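Local coordinates for protein prephenate dehydrogenase (Aquifex aeolicus, PDB 2G5C) that probably catalyses the NAD-dependent oxidative decarboxylation of prephenate to 4-hydroxyphenylpyruvate in tyrosine biosynthesis, and binds NAD in its nucleotide-binding domain, at residues K140-P145 with V167-S172. Residues are numbered along the deposited sequence; the frame is centred on the assembly and turned at random.
Sequences KVILTP and VVEYMS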
loop_
_atom_site.group_PDB
_atom_site.type_symbol
_atom_site.label_atom_id
_atom_site.label_comp_id
_atom_site.label_asym_id
_atom_site.label_seq_id
_atom_site.Cartn_x
_atom_site.Cartn_y
_atom_site.Cartn_z
ATOM N N LYS A 140 5.390 -17.128 9.282
ATOM C CA LYS A 140 6.726 -17.620 8.979
ATOM C C LYS A 140 7.712 -17.152 10.041
ATOM O O LYS A 140 7.534 -16.093 10.640
ATOM C CB LYS A 140 7.191 -17.117 7.611
ATOM C CG LYS A 140 6.324 -17.561 6.446
ATOM C CD LYS A 140 6.897 -17.075 5.122
ATOM C CE LYS A 140 5.997 -17.451 3.954
ATOM N NZ LYS A 140 6.552 -17.015 2.639
ATOM N N VAL A 141 8.741 -17.958 10.276
ATOM C CA VAL A 141 9.782 -17.623 11.238
ATOM C C VAL A 141 11.128 -17.931 10.599
ATOM O O VAL A 141 11.416 -19.074 10.241
ATOM C CB VAL A 141 9.649 -18.430 12.541
ATOM C CG1 VAL A 141 10.828 -18.126 13.454
ATOM C CG2 VAL A 141 8.348 -18.075 13.240
ATOM N N ILE A 142 11.946 -16.898 10.450
ATOM C CA ILE A 142 13.253 -17.050 9.836
ATOM C C ILE A 142 14.369 -17.153 10.868
ATOM O O ILE A 142 14.602 -16.221 11.644
ATOM C CB ILE A 142 13.579 -15.856 8.915
ATOM C CG1 ILE A 142 12.369 -15.513 8.039
ATOM C CG2 ILE A 142 14.787 -16.184 8.054
ATOM C CD1 ILE A 142 11.953 -16.612 7.093
ATOM N N LEU A 143 15.052 -18.291 10.881
ATOM C CA LEU A 143 16.174 -18.486 11.784
ATOM C C LEU A 143 17.399 -18.338 10.899
ATOM O O LEU A 143 17.402 -18.798 9.755
ATOM C CB LEU A 143 16.129 -19.876 12.430
ATOM C CG LEU A 143 14.897 -20.147 13.304
ATOM C CD1 LEU A 143 15.124 -21.404 14.133
ATOM C CD2 LEU A 143 14.641 -18.954 14.224
ATOM N N THR A 144 18.425 -17.672 11.412
ATOM C CA THR A 144 19.635 -17.452 10.637
ATOM C C THR A 144 20.856 -18.128 11.251
ATOM O O THR A 144 21.708 -17.478 11.860
ATOM C CB THR A 144 19.917 -15.943 10.466
ATOM O OG1 THR A 144 20.108 -15.337 11.747
ATOM C CG2 THR A 144 18.745 -15.263 9.768
ATOM N N PRO A 145 20.952 -19.453 11.102
ATOM C CA PRO A 145 22.099 -20.168 11.661
ATOM C C PRO A 145 23.352 -19.928 10.822
ATOM O O PRO A 145 23.269 -19.618 9.630
ATOM C CB PRO A 145 21.644 -21.620 11.623
ATOM C CG PRO A 145 20.820 -21.661 10.375
ATOM C CD PRO A 145 19.996 -20.390 10.486
ATOM N N VAL A 167 6.109 -21.332 11.221
ATOM C CA VAL A 167 6.578 -22.137 10.096
ATOM C C VAL A 167 8.020 -21.714 9.842
ATOM O O VAL A 167 8.277 -20.688 9.213
ATOM C CB VAL A 167 5.731 -21.881 8.829
ATOM C CG1 VAL A 167 6.286 -22.676 7.656
ATOM C CG2 VAL A 167 4.286 -22.271 9.089
ATOM N N VAL A 168 8.956 -22.520 10.328
ATOM C CA VAL A 168 10.374 -22.212 10.219
ATOM C C VAL A 168 11.092 -22.577 8.923
ATOM O O VAL A 168 10.827 -23.610 8.305
ATOM C CB VAL A 168 11.144 -22.857 11.395
ATOM C CG1 VAL A 168 12.608 -22.443 11.365
ATOM C CG2 VAL A 168 10.496 -22.457 12.707
ATOM N N GLU A 169 12.013 -21.699 8.534
ATOM C CA GLU A 169 12.844 -21.868 7.350
ATOM C C GLU A 169 14.157 -21.167 7.680
ATOM O O GLU A 169 14.184 -20.273 8.528
ATOM C CB GLU A 169 12.180 -21.239 6.116
ATOM C CG GLU A 169 11.779 -19.788 6.272
ATOM C CD GLU A 169 11.052 -19.248 5.050
ATOM O OE1 GLU A 169 11.681 -19.142 3.973
ATOM O OE2 GLU A 169 9.848 -18.934 5.162
ATOM N N TYR A 170 15.243 -21.569 7.027
ATOM C CA TYR A 170 16.546 -20.978 7.307
ATOM C C TYR A 170 17.096 -20.081 6.210
ATOM O O TYR A 170 16.884 -20.326 5.028
ATOM C CB TYR A 170 17.582 -22.073 7.599
ATOM C CG TYR A 170 17.201 -23.046 8.697
ATOM C CD1 TYR A 170 16.427 -22.639 9.786
ATOM C CD2 TYR A 170 17.648 -24.368 8.666
ATOM C CE1 TYR A 170 16.108 -23.520 10.812
ATOM C CE2 TYR A 170 17.336 -25.257 9.689
ATOM C CZ TYR A 170 16.566 -24.827 10.758
ATOM O OH TYR A 170 16.256 -25.700 11.776
HETATM N N MSE A 171 17.823 -19.049 6.627
HETATM C CA MSE A 171 18.452 -18.096 5.719
HETATM C C MSE A 171 19.735 -17.627 6.376
HETATM O O MSE A 171 19.807 -17.547 7.598
HETATM C CB MSE A 171 17.565 -16.866 5.503
HETATM C CG MSE A 171 16.295 -17.088 4.715
HETATM SE SE MSE A 171 15.439 -15.375 4.371
HETATM C CE MSE A 171 16.730 -14.617 3.176
ATOM N N SER A 172 20.752 -17.311 5.584
ATOM C CA SER A 172 21.983 -16.813 6.167
ATOM C C SER A 172 21.665 -15.407 6.669
ATOM O O SER A 172 20.708 -14.777 6.209
ATOM C CB SER A 172 23.094 -16.739 5.124
ATOM O OG SER A 172 22.833 -15.715 4.177
#
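Val141 and Leu143 carry the backbone pairing of strands 140-143 and 167-170: Val141 N donates to Val167 O (3.0 Å), Val141 O accepts from Glu169 N, Leu143 N donates to Glu169 O, and Leu143 O accepts from Met171 N. This alternation, with N-to-C directions 32° apart, defines a parallel pair. Glu169 can be followed outward from the strand. Its CB leaves on the face shared with Lys140 and Ile142; a chi1 of 54° sets CG between backbone N and carbonyl carbon, where it lies 3.3 Å from Ile142 CD1. Its CD stays 3.5 Å from Ile142 CD1, OE1 lies 4.0 Å from that methyl, and OE2 ends 3.5 Å from Lys140 CD, where the glutamate crosses the extended lysine chain at a slant. Lys140 NZ, 4.6 Å from Glu169 OE2, is too far for a salt bridge, though the opposite charges may still attract weakly. Replacing Glu169 by alanine would probably cost Ile142 CD1 this packing and leave the Lys140 ammonium without a nearby negative charge. Further along, the selenomethionine Met171 lays CB, CG and SE each 3.8 Å from Ile142 CG2. On the opposite face, Leu143 CG meets Val168 CG1 (3.8 Å), its CB approaches Tyr170 CD1 obliquely, and Pro145 CG covers one face of the tyrosine ring. Trp161 of helix 151-163 packs on Val141 and Leu143, as expected of the helix linking these parallel strands in a beta-alpha-beta crossover, the last strand pair at one end of this chain's Rossmann-type sheet.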